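Local atomic coordinates of aspartate aminotransferase, cytoplasmic (PDB entry 6JPK), a protein that catalyses the pyridoxal 5'-phosphate-dependent transfer of the amino group of L-aspartate to 2-oxoglutarate, giving oxaloacetate and L-glutamate, and acts as a homodimer. Residues I354-F359 with R383-G388; K332-S337 with D348-Q353; P156-K161 with N191-D196; Y132-T137 with L184-A189; R41-K46 with L389-V394. The protein carries 1 engineered substitution. All coordinates share one frame; numbering follows the deposited sequence.

Interaction 1 (I354-F359 with R383-G388); sequences IGMFSF and RISMAG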
# COMPACT_ATOMS: atom_id res chain seq x y z
N ILE A 354 -16.76 14.24 -20.11
CA ILE A 354 -17.11 14.38 -18.71
C ILE A 354 -15.91 13.99 -17.85
O ILE A 354 -15.06 13.20 -18.27
CB ILE A 354 -18.35 13.52 -18.37
CG1 ILE A 354 -19.00 13.95 -17.04
CG2 ILE A 354 -17.99 12.04 -18.32
CD1 ILE A 354 -20.41 13.41 -16.87
N GLY A 355 -15.84 14.55 -16.65
CA GLY A 355 -14.71 14.29 -15.77
C GLY A 355 -13.62 15.33 -15.94
O GLY A 355 -13.75 16.30 -16.68
N MET A 356 -12.50 15.10 -15.26
CA MET A 356 -11.50 16.15 -15.25
C MET A 356 -10.44 16.02 -16.33
O MET A 356 -9.57 16.88 -16.41
CB MET A 356 -10.84 16.25 -13.87
CG MET A 356 -9.90 15.13 -13.47
SD MET A 356 -9.14 15.63 -11.90
CE MET A 356 -7.79 16.64 -12.49
N PHE A 357 -10.51 15.00 -17.20
CA PHE A 357 -9.59 14.89 -18.32
C PHE A 357 -10.32 15.06 -19.65
O PHE A 357 -11.49 14.68 -19.79
CB PHE A 357 -8.85 13.54 -18.30
CG PHE A 357 -8.03 13.33 -17.07
CD1 PHE A 357 -6.90 14.11 -16.84
CD2 PHE A 357 -8.39 12.38 -16.14
CE1 PHE A 357 -6.14 13.93 -15.69
CE2 PHE A 357 -7.63 12.19 -14.99
CZ PHE A 357 -6.51 12.96 -14.77
N SER A 358 -9.62 15.63 -20.62
CA SER A 358 -10.21 15.92 -21.92
C SER A 358 -9.18 15.70 -23.01
O SER A 358 -8.08 16.26 -22.95
CB SER A 358 -10.71 17.37 -21.98
OG SER A 358 -10.90 17.78 -23.33
N PHE A 359 -9.54 14.90 -24.02
CA PHE A 359 -8.81 14.91 -25.28
C PHE A 359 -9.32 16.11 -26.08
O PHE A 359 -10.48 16.13 -26.51
CB PHE A 359 -8.99 13.59 -26.04
CG PHE A 359 -7.77 12.69 -26.02
CD1 PHE A 359 -6.97 12.59 -24.89
CD2 PHE A 359 -7.44 11.92 -27.14
CE1 PHE A 359 -5.85 11.74 -24.87
CE2 PHE A 359 -6.32 11.08 -27.14
CZ PHE A 359 -5.52 10.99 -26.00
N ARG A 383 -4.15 15.69 -24.34
CA ARG A 383 -4.91 15.56 -23.10
C ARG A 383 -4.66 16.77 -22.20
O ARG A 383 -3.51 17.14 -21.96
CB ARG A 383 -4.51 14.29 -22.34
CG ARG A 383 -5.36 14.08 -21.07
CD ARG A 383 -4.62 13.28 -20.00
NE ARG A 383 -3.46 14.00 -19.51
CZ ARG A 383 -2.94 13.83 -18.30
NH1 ARG A 383 -3.47 12.98 -17.45
NH2 ARG A 383 -1.87 14.55 -17.94
N ILE A 384 -5.74 17.38 -21.70
CA ILE A 384 -5.64 18.40 -20.66
C ILE A 384 -6.42 17.96 -19.43
O ILE A 384 -7.39 17.20 -19.50
CB ILE A 384 -6.11 19.79 -21.11
CG1 ILE A 384 -7.60 19.77 -21.49
CG2 ILE A 384 -5.24 20.30 -22.27
CD1 ILE A 384 -8.19 21.18 -21.67
N SER A 385 -5.99 18.47 -18.29
CA SER A 385 -6.77 18.37 -17.07
C SER A 385 -7.63 19.62 -16.93
O SER A 385 -7.10 20.74 -16.89
CB SER A 385 -5.86 18.20 -15.86
OG SER A 385 -6.61 18.38 -14.68
N MET A 386 -8.95 19.43 -16.89
CA MET A 386 -9.83 20.58 -16.73
C MET A 386 -9.66 21.24 -15.37
O MET A 386 -10.03 22.41 -15.22
CB MET A 386 -11.29 20.16 -16.92
CG MET A 386 -11.66 19.63 -18.31
SD MET A 386 -11.43 20.85 -19.63
CE MET A 386 -12.38 22.22 -18.98
N ALA A 387 -9.08 20.54 -14.39
CA ALA A 387 -8.95 21.11 -13.05
C ALA A 387 -7.98 22.28 -13.04
O ALA A 387 -8.08 23.16 -12.18
CB ALA A 387 -8.49 20.05 -12.05
N GLY A 388 -7.03 22.31 -13.99
CA GLY A 388 -6.10 23.42 -14.07
C GLY A 388 -6.73 24.71 -14.57
O GLY A 388 -6.15 25.79 -14.37

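Interaction 2 (K332-S337 with D348-Q353); sequences KRLRDS and DHITQQ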
# COMPACT_ATOMS: atom_id res chain seq x y z
N LYS A 332 -17.69 24.43 -20.51
CA LYS A 332 -18.57 25.34 -21.23
C LYS A 332 -17.86 26.64 -21.58
O LYS A 332 -18.01 27.14 -22.70
CB LYS A 332 -19.82 25.63 -20.38
CG LYS A 332 -20.71 26.72 -20.94
CD LYS A 332 -21.84 27.09 -19.97
CE LYS A 332 -22.72 28.21 -20.54
NZ LYS A 332 -23.69 28.76 -19.54
N ARG A 333 -17.08 27.20 -20.65
CA ARG A 333 -16.36 28.44 -20.94
C ARG A 333 -15.37 28.23 -22.08
O ARG A 333 -15.31 29.03 -23.02
CB ARG A 333 -15.62 28.95 -19.69
CG ARG A 333 -16.49 29.55 -18.58
CD ARG A 333 -17.02 30.95 -18.92
NE ARG A 333 -15.96 31.89 -19.24
CZ ARG A 333 -15.19 32.49 -18.32
NH1 ARG A 333 -15.38 32.22 -17.04
NH2 ARG A 333 -14.24 33.34 -18.70
N LEU A 334 -14.58 27.16 -22.00
CA LEU A 334 -13.60 26.89 -23.05
C LEU A 334 -14.27 26.72 -24.41
O LEU A 334 -13.88 27.36 -25.40
CB LEU A 334 -12.78 25.65 -22.69
CG LEU A 334 -11.66 25.29 -23.66
CD1 LEU A 334 -10.72 26.47 -23.86
CD2 LEU A 334 -10.91 24.05 -23.17
N ARG A 335 -15.31 25.87 -24.48
CA ARG A 335 -16.02 25.66 -25.74
C ARG A 335 -16.66 26.95 -26.24
O ARG A 335 -16.57 27.27 -27.43
CB ARG A 335 -17.09 24.58 -25.57
CG ARG A 335 -17.91 24.34 -26.85
CD ARG A 335 -19.39 24.21 -26.57
NE ARG A 335 -20.21 24.11 -27.78
CZ ARG A 335 -20.96 25.10 -28.27
NH1 ARG A 335 -21.01 26.27 -27.66
NH2 ARG A 335 -21.67 24.91 -29.38
N ASP A 336 -17.31 27.71 -25.35
CA ASP A 336 -17.98 28.93 -25.78
C ASP A 336 -16.99 29.94 -26.34
O ASP A 336 -17.33 30.68 -27.27
CB ASP A 336 -18.76 29.56 -24.62
CG ASP A 336 -20.05 28.79 -24.31
OD1 ASP A 336 -20.36 27.83 -25.04
OD2 ASP A 336 -20.73 29.15 -23.33
N SER A 337 -15.78 30.00 -25.80
CA SER A 337 -14.81 30.97 -26.32
C SER A 337 -14.27 30.54 -27.68
O SER A 337 -14.04 31.38 -28.55
CB SER A 337 -13.66 31.17 -25.34
OG SER A 337 -14.11 31.86 -24.19
N ASP A 348 -17.68 20.76 -29.84
CA ASP A 348 -18.70 20.19 -28.96
C ASP A 348 -18.19 19.00 -28.15
O ASP A 348 -18.79 18.68 -27.12
CB ASP A 348 -19.93 19.80 -29.76
CG ASP A 348 -20.61 21.01 -30.38
OD1 ASP A 348 -20.54 21.18 -31.62
OD2 ASP A 348 -21.18 21.83 -29.61
N HIS A 349 -17.10 18.36 -28.57
CA HIS A 349 -16.55 17.27 -27.76
C HIS A 349 -16.09 17.77 -26.41
O HIS A 349 -16.10 17.02 -25.43
CB HIS A 349 -15.39 16.58 -28.50
CG HIS A 349 -14.26 17.50 -28.85
ND1 HIS A 349 -14.36 18.49 -29.81
CD2 HIS A 349 -12.99 17.58 -28.38
CE1 HIS A 349 -13.21 19.13 -29.91
NE2 HIS A 349 -12.36 18.60 -29.06
N ILE A 350 -15.68 19.04 -26.32
CA ILE A 350 -15.26 19.61 -25.03
C ILE A 350 -16.38 19.49 -24.00
O ILE A 350 -16.13 19.18 -22.84
CB ILE A 350 -14.81 21.07 -25.19
CG1 ILE A 350 -13.65 21.20 -26.20
CG2 ILE A 350 -14.39 21.62 -23.83
CD1 ILE A 350 -12.40 20.44 -25.80
N THR A 351 -17.62 19.77 -24.41
CA THR A 351 -18.73 19.68 -23.46
C THR A 351 -19.45 18.33 -23.50
O THR A 351 -20.23 18.04 -22.58
CB THR A 351 -19.73 20.84 -23.69
OG1 THR A 351 -20.17 20.84 -25.05
CG2 THR A 351 -19.07 22.20 -23.38
N GLN A 352 -19.18 17.48 -24.50
CA GLN A 352 -19.74 16.13 -24.51
C GLN A 352 -18.94 15.17 -23.64
O GLN A 352 -19.49 14.17 -23.16
CB GLN A 352 -19.83 15.60 -25.94
CG GLN A 352 -20.93 16.27 -26.76
CD GLN A 352 -20.75 16.07 -28.25
OE1 GLN A 352 -19.66 15.72 -28.72
NE2 GLN A 352 -21.81 16.30 -28.99
N GLN A 353 -17.67 15.45 -23.43
CA GLN A 353 -16.84 14.72 -22.49
C GLN A 353 -17.23 15.07 -21.05
O GLN A 353 -17.90 16.07 -20.76
CB GLN A 353 -15.36 15.05 -22.73
CG GLN A 353 -14.84 14.57 -24.10
CD GLN A 353 -13.55 15.27 -24.50
OE1 GLN A 353 -13.03 16.09 -23.74
NE2 GLN A 353 -13.03 14.96 -25.68

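Interaction 3 (P156-K161 with N191-D196); sequences PYWDAK and NPTGID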
# COMPACT_ATOMS: atom_id res chain seq x y z
N PRO A 156 -9.91 -0.22 -29.81
CA PRO A 156 -9.98 1.19 -30.22
C PRO A 156 -10.94 1.97 -29.34
O PRO A 156 -11.96 1.44 -28.88
CB PRO A 156 -10.49 1.11 -31.67
CG PRO A 156 -10.16 -0.27 -32.12
CD PRO A 156 -10.27 -1.14 -30.90
N TYR A 157 -10.61 3.24 -29.08
CA TYR A 157 -11.49 4.04 -28.23
C TYR A 157 -11.65 5.48 -28.73
O TYR A 157 -12.77 5.97 -28.84
CB TYR A 157 -10.98 4.04 -26.78
CG TYR A 157 -12.08 4.44 -25.83
CD1 TYR A 157 -12.28 5.77 -25.48
CD2 TYR A 157 -12.96 3.49 -25.33
CE1 TYR A 157 -13.31 6.15 -24.64
CE2 TYR A 157 -14.01 3.85 -24.49
CZ TYR A 157 -14.17 5.18 -24.14
OH TYR A 157 -15.20 5.55 -23.30
N TRP A 158 -10.55 6.16 -29.01
CA TRP A 158 -10.62 7.53 -29.49
C TRP A 158 -10.67 7.54 -31.01
O TRP A 158 -9.75 7.04 -31.67
CB TRP A 158 -9.42 8.35 -28.99
CG TRP A 158 -9.39 9.81 -29.44
CD1 TRP A 158 -8.47 10.40 -30.27
CD2 TRP A 158 -10.31 10.84 -29.06
NE1 TRP A 158 -8.77 11.74 -30.42
CE2 TRP A 158 -9.89 12.03 -29.68
CE3 TRP A 158 -11.44 10.88 -28.23
CZ2 TRP A 158 -10.56 13.25 -29.51
CZ3 TRP A 158 -12.10 12.08 -28.06
CH2 TRP A 158 -11.67 13.25 -28.70
N ASP A 159 -11.74 8.10 -31.57
CA ASP A 159 -11.87 8.34 -33.00
C ASP A 159 -11.40 9.77 -33.25
O ASP A 159 -12.15 10.72 -33.03
CB ASP A 159 -13.33 8.11 -33.43
CG ASP A 159 -13.60 8.47 -34.89
OD1 ASP A 159 -12.74 9.07 -35.58
OD2 ASP A 159 -14.71 8.14 -35.36
N ALA A 160 -10.15 9.92 -33.70
CA ALA A 160 -9.55 11.25 -33.73
C ALA A 160 -10.19 12.15 -34.78
O ALA A 160 -10.39 13.35 -34.54
CB ALA A 160 -8.04 11.13 -33.97
N LYS A 161 -10.53 11.59 -35.95
CA LYS A 161 -11.17 12.39 -36.99
C LYS A 161 -12.50 12.97 -36.52
O LYS A 161 -12.80 14.14 -36.79
CB LYS A 161 -11.40 11.53 -38.24
CG LYS A 161 -12.11 12.27 -39.38
CD LYS A 161 -11.31 12.21 -40.69
CE LYS A 161 -9.91 12.85 -40.57
NZ LYS A 161 -9.14 12.87 -41.85
N ASN A 191 -10.65 7.95 -18.77
CA ASN A 191 -9.34 8.58 -18.63
C ASN A 191 -8.43 7.96 -19.68
O ASN A 191 -8.22 6.75 -19.64
CB ASN A 191 -8.80 8.32 -17.21
CG ASN A 191 -7.40 8.88 -16.98
OD1 ASN A 191 -6.80 9.49 -17.86
ND2 ASN A 191 -6.87 8.68 -15.78
N PRO A 192 -7.82 8.73 -20.61
CA PRO A 192 -7.69 10.20 -20.61
C PRO A 192 -8.64 11.01 -21.51
O PRO A 192 -8.47 12.22 -21.52
CB PRO A 192 -6.25 10.38 -21.10
CG PRO A 192 -6.12 9.26 -22.18
CD PRO A 192 -6.96 8.10 -21.63
N THR A 193 -9.57 10.40 -22.25
CA THR A 193 -10.28 11.16 -23.28
C THR A 193 -11.46 11.95 -22.74
O THR A 193 -11.84 12.96 -23.33
CB THR A 193 -10.79 10.24 -24.40
OG1 THR A 193 -11.86 9.42 -23.90
CG2 THR A 193 -9.67 9.39 -24.96
N GLY A 194 -12.09 11.46 -21.67
CA GLY A 194 -13.30 12.06 -21.17
C GLY A 194 -14.59 11.64 -21.85
O GLY A 194 -15.66 12.00 -21.36
N ILE A 195 -14.53 10.90 -22.96
CA ILE A 195 -15.74 10.55 -23.70
C ILE A 195 -16.12 9.12 -23.33
O ILE A 195 -15.29 8.21 -23.38
CB ILE A 195 -15.57 10.75 -25.22
CG1 ILE A 195 -16.92 10.63 -25.94
CG2 ILE A 195 -14.52 9.80 -25.86
CD1 ILE A 195 -17.89 11.75 -25.61
N ASP A 196 -17.40 8.93 -22.93
CA ASP A 196 -18.04 7.69 -22.50
C ASP A 196 -19.02 7.17 -23.55
O ASP A 196 -19.61 7.96 -24.30
CB ASP A 196 -18.80 7.88 -21.18
CG ASP A 196 -17.91 8.30 -20.05
OD1 ASP A 196 -16.67 8.15 -20.19
OD2 ASP A 196 -18.43 8.78 -19.01

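Interaction 4 (Y132-T137 with L184-A189); sequences YISNPT and LLHACA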
# COMPACT_ATOMS: atom_id res chain seq x y z
N TYR A 132 -7.56 -6.82 -22.45
CA TYR A 132 -7.80 -5.77 -23.42
C TYR A 132 -8.09 -4.46 -22.68
O TYR A 132 -8.99 -4.41 -21.83
CB TYR A 132 -8.97 -6.11 -24.34
CG TYR A 132 -8.63 -7.11 -25.42
CD1 TYR A 132 -8.38 -8.45 -25.10
CD2 TYR A 132 -8.56 -6.73 -26.76
CE1 TYR A 132 -8.07 -9.37 -26.09
CE2 TYR A 132 -8.25 -7.65 -27.76
CZ TYR A 132 -8.01 -8.97 -27.41
OH TYR A 132 -7.70 -9.89 -28.37
N ILE A 133 -7.34 -3.42 -23.02
CA ILE A 133 -7.48 -2.10 -22.44
C ILE A 133 -7.76 -1.10 -23.56
O ILE A 133 -7.44 -1.34 -24.72
CB ILE A 133 -6.22 -1.69 -21.66
CG1 ILE A 133 -5.08 -1.41 -22.65
CG2 ILE A 133 -5.82 -2.80 -20.69
CD1 ILE A 133 -3.76 -1.13 -21.97
N SER A 134 -8.38 0.03 -23.21
CA SER A 134 -8.76 0.98 -24.24
C SER A 134 -7.52 1.66 -24.83
O SER A 134 -6.49 1.82 -24.17
CB SER A 134 -9.73 2.03 -23.69
OG SER A 134 -9.12 2.88 -22.73
N ASN A 135 -7.63 2.04 -26.10
CA ASN A 135 -6.58 2.82 -26.76
C ASN A 135 -7.12 4.21 -27.06
O ASN A 135 -7.90 4.38 -28.01
CB ASN A 135 -6.14 2.12 -28.05
CG ASN A 135 -4.92 2.78 -28.67
OD1 ASN A 135 -4.32 3.69 -28.08
ND2 ASN A 135 -4.55 2.33 -29.86
N PRO A 136 -6.76 5.25 -26.27
CA PRO A 136 -5.80 5.26 -25.16
C PRO A 136 -6.40 4.93 -23.80
O PRO A 136 -7.63 4.87 -23.66
CB PRO A 136 -5.31 6.72 -25.15
CG PRO A 136 -6.57 7.48 -25.53
CD PRO A 136 -7.25 6.61 -26.57
N THR A 137 -5.55 4.73 -22.79
CA THR A 137 -6.02 4.57 -21.42
C THR A 137 -4.95 5.10 -20.48
O THR A 137 -3.87 5.51 -20.90
CB THR A 137 -6.36 3.11 -21.10
OG1 THR A 137 -7.05 3.05 -19.84
CG2 THR A 137 -5.08 2.26 -21.00
N LEU A 184 -10.94 -4.64 -19.70
CA LEU A 184 -10.83 -3.63 -18.66
C LEU A 184 -11.64 -2.42 -19.13
O LEU A 184 -11.25 -1.74 -20.08
CB LEU A 184 -9.37 -3.26 -18.42
CG LEU A 184 -8.87 -2.99 -17.00
CD1 LEU A 184 -7.52 -2.27 -17.05
CD2 LEU A 184 -9.88 -2.21 -16.16
N LEU A 185 -12.77 -2.17 -18.47
CA LEU A 185 -13.72 -1.15 -18.88
C LEU A 185 -13.72 0.01 -17.90
O LEU A 185 -13.63 -0.20 -16.68
CB LEU A 185 -15.13 -1.74 -18.96
CG LEU A 185 -15.27 -2.98 -19.85
CD1 LEU A 185 -16.68 -3.55 -19.78
CD2 LEU A 185 -14.89 -2.66 -21.31
N HIS A 186 -13.82 1.23 -18.42
CA HIS A 186 -13.96 2.43 -17.60
C HIS A 186 -15.44 2.64 -17.33
O HIS A 186 -16.22 2.79 -18.28
CB HIS A 186 -13.37 3.65 -18.31
CG HIS A 186 -11.92 3.54 -18.66
ND1 HIS A 186 -10.98 4.47 -18.24
CD2 HIS A 186 -11.24 2.64 -19.40
CE1 HIS A 186 -9.79 4.13 -18.70
NE2 HIS A 186 -9.91 3.02 -19.40
N ALA A 187 -15.83 2.68 -16.06
CA ALA A 187 -17.26 2.77 -15.72
C ALA A 187 -17.86 4.10 -16.13
O ALA A 187 -19.01 4.15 -16.57
CB ALA A 187 -17.47 2.54 -14.23
N CYS A 188 -17.12 5.20 -15.95
CA CYS A 188 -17.54 6.53 -16.41
C CYS A 188 -16.33 7.46 -16.39
O CYS A 188 -15.32 7.18 -15.74
CB CYS A 188 -18.67 7.11 -15.56
SG CYS A 188 -18.19 7.52 -13.86
N ALA A 189 -16.47 8.59 -17.08
CA ALA A 189 -15.40 9.58 -17.15
C ALA A 189 -14.09 8.92 -17.58
O ALA A 189 -13.13 8.79 -16.81
CB ALA A 189 -15.22 10.31 -15.82
O HOH W 1 -8.98 0.12 -20.30

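Interaction 5 (R41-K46 with L389-V394); sequences RDDTGK and LNNSNV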
# COMPACT_ATOMS: atom_id res chain seq x y z
N ARG A 41 -8.75 20.83 -8.48
CA ARG A 41 -8.35 22.15 -8.00
C ARG A 41 -9.58 23.04 -8.02
O ARG A 41 -10.47 22.88 -8.86
CB ARG A 41 -7.23 22.77 -8.89
CG ARG A 41 -5.94 21.94 -8.95
CD ARG A 41 -5.28 21.98 -7.57
NE ARG A 41 -3.97 21.34 -7.50
CZ ARG A 41 -3.75 20.12 -7.03
NH1 ARG A 41 -4.75 19.37 -6.57
NH2 ARG A 41 -2.52 19.64 -6.99
N ASP A 42 -9.64 24.00 -7.10
CA ASP A 42 -10.78 24.91 -7.04
C ASP A 42 -10.57 26.07 -8.02
O ASP A 42 -9.63 26.08 -8.82
CB ASP A 42 -11.02 25.36 -5.59
CG ASP A 42 -9.90 26.25 -5.04
OD1 ASP A 42 -9.07 26.79 -5.81
OD2 ASP A 42 -9.84 26.40 -3.81
N ASP A 43 -11.43 27.09 -7.95
CA ASP A 43 -11.36 28.20 -8.90
C ASP A 43 -10.14 29.09 -8.70
O ASP A 43 -9.87 29.94 -9.55
CB ASP A 43 -12.63 29.06 -8.81
CG ASP A 43 -12.74 30.07 -9.97
OD1 ASP A 43 -12.62 29.68 -11.16
OD2 ASP A 43 -12.98 31.26 -9.67
N THR A 44 -9.39 28.94 -7.61
CA THR A 44 -8.14 29.66 -7.44
C THR A 44 -6.94 28.82 -7.83
O THR A 44 -5.80 29.30 -7.70
CB THR A 44 -7.98 30.14 -5.99
OG1 THR A 44 -7.65 29.01 -5.16
CG2 THR A 44 -9.26 30.81 -5.49
N GLY A 45 -7.15 27.59 -8.28
CA GLY A 45 -6.05 26.72 -8.66
C GLY A 45 -5.41 25.97 -7.50
O GLY A 45 -4.29 25.47 -7.65
N LYS A 46 -6.10 25.85 -6.35
CA LYS A 46 -5.53 25.23 -5.15
C LYS A 46 -6.18 23.89 -4.85
O LYS A 46 -7.36 23.69 -5.16
CB LYS A 46 -5.70 26.11 -3.89
CG LYS A 46 -4.82 27.33 -3.84
CD LYS A 46 -3.32 27.00 -3.82
CE LYS A 46 -2.86 26.40 -2.48
NZ LYS A 46 -2.94 27.34 -1.35
N LEU A 389 -7.89 24.61 -15.21
CA LEU A 389 -8.59 25.77 -15.75
C LEU A 389 -9.47 26.40 -14.68
O LEU A 389 -10.13 25.71 -13.90
CB LEU A 389 -9.45 25.36 -16.95
CG LEU A 389 -8.90 25.56 -18.38
CD1 LEU A 389 -7.53 24.96 -18.51
CD2 LEU A 389 -9.84 24.93 -19.38
N ASN A 390 -9.46 27.74 -14.65
CA ASN A 390 -10.33 28.50 -13.78
C ASN A 390 -10.55 29.88 -14.39
O ASN A 390 -10.07 30.18 -15.49
CB ASN A 390 -9.75 28.60 -12.36
CG ASN A 390 -8.36 29.23 -12.33
OD1 ASN A 390 -8.20 30.40 -12.67
ND2 ASN A 390 -7.36 28.45 -11.92
N ASN A 391 -11.29 30.72 -13.66
CA ASN A 391 -11.66 32.04 -14.17
C ASN A 391 -10.46 32.92 -14.50
O ASN A 391 -10.57 33.82 -15.33
CB ASN A 391 -12.54 32.76 -13.15
CG ASN A 391 -14.00 32.47 -13.35
OD1 ASN A 391 -14.54 32.71 -14.43
ND2 ASN A 391 -14.65 31.93 -12.32
N SER A 392 -9.33 32.71 -13.83
CA SER A 392 -8.19 33.57 -14.09
C SER A 392 -7.41 33.20 -15.36
O SER A 392 -6.60 34.01 -15.82
CB SER A 392 -7.24 33.56 -12.88
OG SER A 392 -6.45 32.38 -12.85
N ASN A 393 -7.62 32.00 -15.93
CA ASN A 393 -6.81 31.57 -17.06
C ASN A 393 -7.57 30.98 -18.25
O ASN A 393 -6.94 30.70 -19.28
CB ASN A 393 -5.74 30.57 -16.60
CG ASN A 393 -6.32 29.28 -16.01
OD1 ASN A 393 -7.43 28.84 -16.35
ND2 ASN A 393 -5.55 28.65 -15.12
N VAL A 394 -8.89 30.80 -18.16
CA VAL A 394 -9.58 30.05 -19.21
C VAL A 394 -9.61 30.83 -20.52
O VAL A 394 -9.56 30.23 -21.61
CB VAL A 394 -11.00 29.63 -18.75
CG1 VAL A 394 -11.88 30.85 -18.47
CG2 VAL A 394 -11.65 28.72 -19.79
O HOH W 2 -7.84 25.54 -11.11

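Interaction 1 (I354-F359 with R383-G388)
Strands 357-359 and 383-385 run antiparallel with axes 4.7 Å apart, and S358 and I384 form the hydrogen-bonded pair between them. The two bonds of this pair, I384 N to S358 O and S358 N to I384 O, each measure 2.9 Å. A third backbone bond, M386 N to M356 O at 2.7 Å, continues the ladder past the strand into the 3-10 turn.

F357, F359, R383 and S385 share one face of the antiparallel pair. The F357 ring and the R383 guanidinium run side by side, pointing the same way, with planes only 8° apart. R383 NH1 lies 3.3 Å from F357 CE1. The arginine leaves the strand with CG anti to the backbone N (chi1 -177°) and then bends at chi3, which brings its end alongside the ring. F359 instead crosses R383 at about a right angle, its CE1 near R383 CB. At the other end, M356 CE reaches the A387 methyl at 3.5 Å. S385 OG accepts from A387 N in an ST turn and also bonds to V37 O.

This two-stranded antiparallel sheet carries R383, a probable L-aspartate-binding residue as in related aminotransferases. F357 lies close to N191 and G38 of the same predicted site.

Interaction 2 (K332-S337 with D348-Q353)
R335 of helix 310-340 reaches across to D348 and grips it side-on with two nitrogens. Both NE and NH2 lie 3.1 Å from the same oxygen, D348 OD2, and come from the same face of the carboxylate. The oxygen sits near the guanidinium plane, while the guanidinium and carboxylate planes are 40° apart. The R335 chain leaves the helix with CG opposite its backbone N and bends at chi2 (-136°), which carries the guanidinium to D348. NH1 makes a second salt bridge, 3.1 Å to OD1 of D336 on the same helix. The three residues form a salt-bridge network joining helix 310-340 to the segment 348-353.

I350 fills the buried side of this helix-helix contact. Its CB packs 4.2 Å from R335 CB, and its CG2 meets CD2 of L334. T351 crosses the aliphatic part of the arginine at a slant. Its CG2 is 3.8 Å from both CB and CD of R335, and also packs against the backbone CA of K332. L334 also packs against V397 and A398 of helix 394-407.

Interaction 3 (P156-K161 with N191-D196)
Y157 makes the one hydrogen bond between these segments. Its OH donates to I195 O over 2.7 Å, in the carbonyl plane and on a lone pair. The carbonyl oxygen lies at the edge of the phenol ring, near its plane. The ring leaves CA on the side away from the tyrosine's own N (chi1 -160°), which carries it across to the loop. Beyond the two segments, H190 stacks on the Y157 ring.

The remaining contacts across the pair are mainly apolar. I195 CG2 lies 4.0 Å from Y157 CE1 and also 4.0 Å from W158 CZ3, so one methyl serves both rings. It meets the indole at its edge, in plane. W158 and T193 slide past each other in opposite directions, with CE3 of W158 3.9 Å from T193 CB.

Within the loop, T193 OG1 accepts from I195 N at 3.2 Å, an ST turn, and also bonds to H190 ND1.

The loop is therefore held to strand 152-159 by one short polar bond amid apolar packing. The tyrosine bond fixes a backbone carbonyl four residues beyond N191, which is predicted to bind L-aspartate. The contact thus joins the sheet to the loop that carries this residue.

Interaction 4 (Y132-T137 with L184-A189)
L184 and Y132 join their parallel strands through a backbone bond, L184 N to Y132 O at 2.9 Å. Past it the strands diverge, and their axes make an angle of 42°. Side chains and a water link the strands where they diverge.

H186 is the main polar side chain here. Its CG is anti to the carbonyl carbon (chi1 -59°), and the imidazole is directed towards the neighbouring segment. NE2 forms a 2.9 Å hydrogen bond with T137 OG1, which lies at the ring edge and in its plane. T137 holds OG1 trans to its own N (chi1 -169°), which turns the hydroxyl towards the histidine. The hydroxyl also bonds to H141 ND1.

S134 OG bonds to P136 O at 2.7 Å, with the donor above the carbonyl plane, and also to H190 NE2. A water accepts from S134 N at 3.0 Å and donates to L184 O at 2.9 Å. It also lies 3.2 Å from H186 NE2. Beside the backbone bond, L184 CD1 meets I133 CG2 at 4.1 Å.

These are adjacent parallel strands, 131-135 and 182-186, of the large mixed sheet in this aminotransferase fold. Their C-terminal ends lead towards W138 and N191, both predicted to bind L-aspartate, as usual for active-site loops in this fold.

Interaction 5 (R41-K46 with L389-V394)
D43 and N391 make the direct hydrogen bonds of this loop-loop contact. D43 OD1 accepts from N391 N at 3.0 Å, and D43 OD2 accepts from N391 ND2 at 3.2 Å. The second bond is nearly straight (175°) and lies in the amide plane. The carboxylate and amide planes are 87° apart.

The packing is tight beside this pair as well, where N390 CB lies 3.1 Å from D43 O. N390 is buried, whereas N391 and T44 are exposed to solvent. N390 OD1 takes two bonds from S392, from N at 2.8 Å and from OG at 2.6 Å; the first closes an Asx turn. D42 OD1 makes a like turn by accepting from T44 N.

Elsewhere the contact is looser and indirect. A water links D42 O, to which it donates, with N390 ND2, from which it accepts at 3.1 Å. R41 forms a salt bridge to E69 of the second subunit.

Helix 310-340 lies beside both segments. Its R333 bonds to N391 OD1, and its R326 bonds to L389 O and weakly to R41 O. The 41-46 turn, between strand 33-34 and helix 51-62, thus meets the loop that leads from strand 383-385 into helix 394-407.

Overall arrangement
Interaction 5 joins residues near the two ends of the chain, and the other four lie within the loop it closes. Interactions 4 and 3 alternate along the sequence; interactions 2 and 1 follow in series. Interactions 3 and 4 have centres 9 Å apart and share the large mixed sheet through neighbouring strands 131-135 and 152-159. Interaction 1 lies 12 Å from interaction 3 and 11 Å from interaction 2, centre to centre, and touches both. Its two-stranded sheet touches the loop at N191 on the one hand and the end of helix 349-352 on the other. Interactions 4 and 5 are 28 Å apart between centres. Interactions 1, 3 and 4 cluster around the predicted L-aspartate site, while interaction 5 lies away from it.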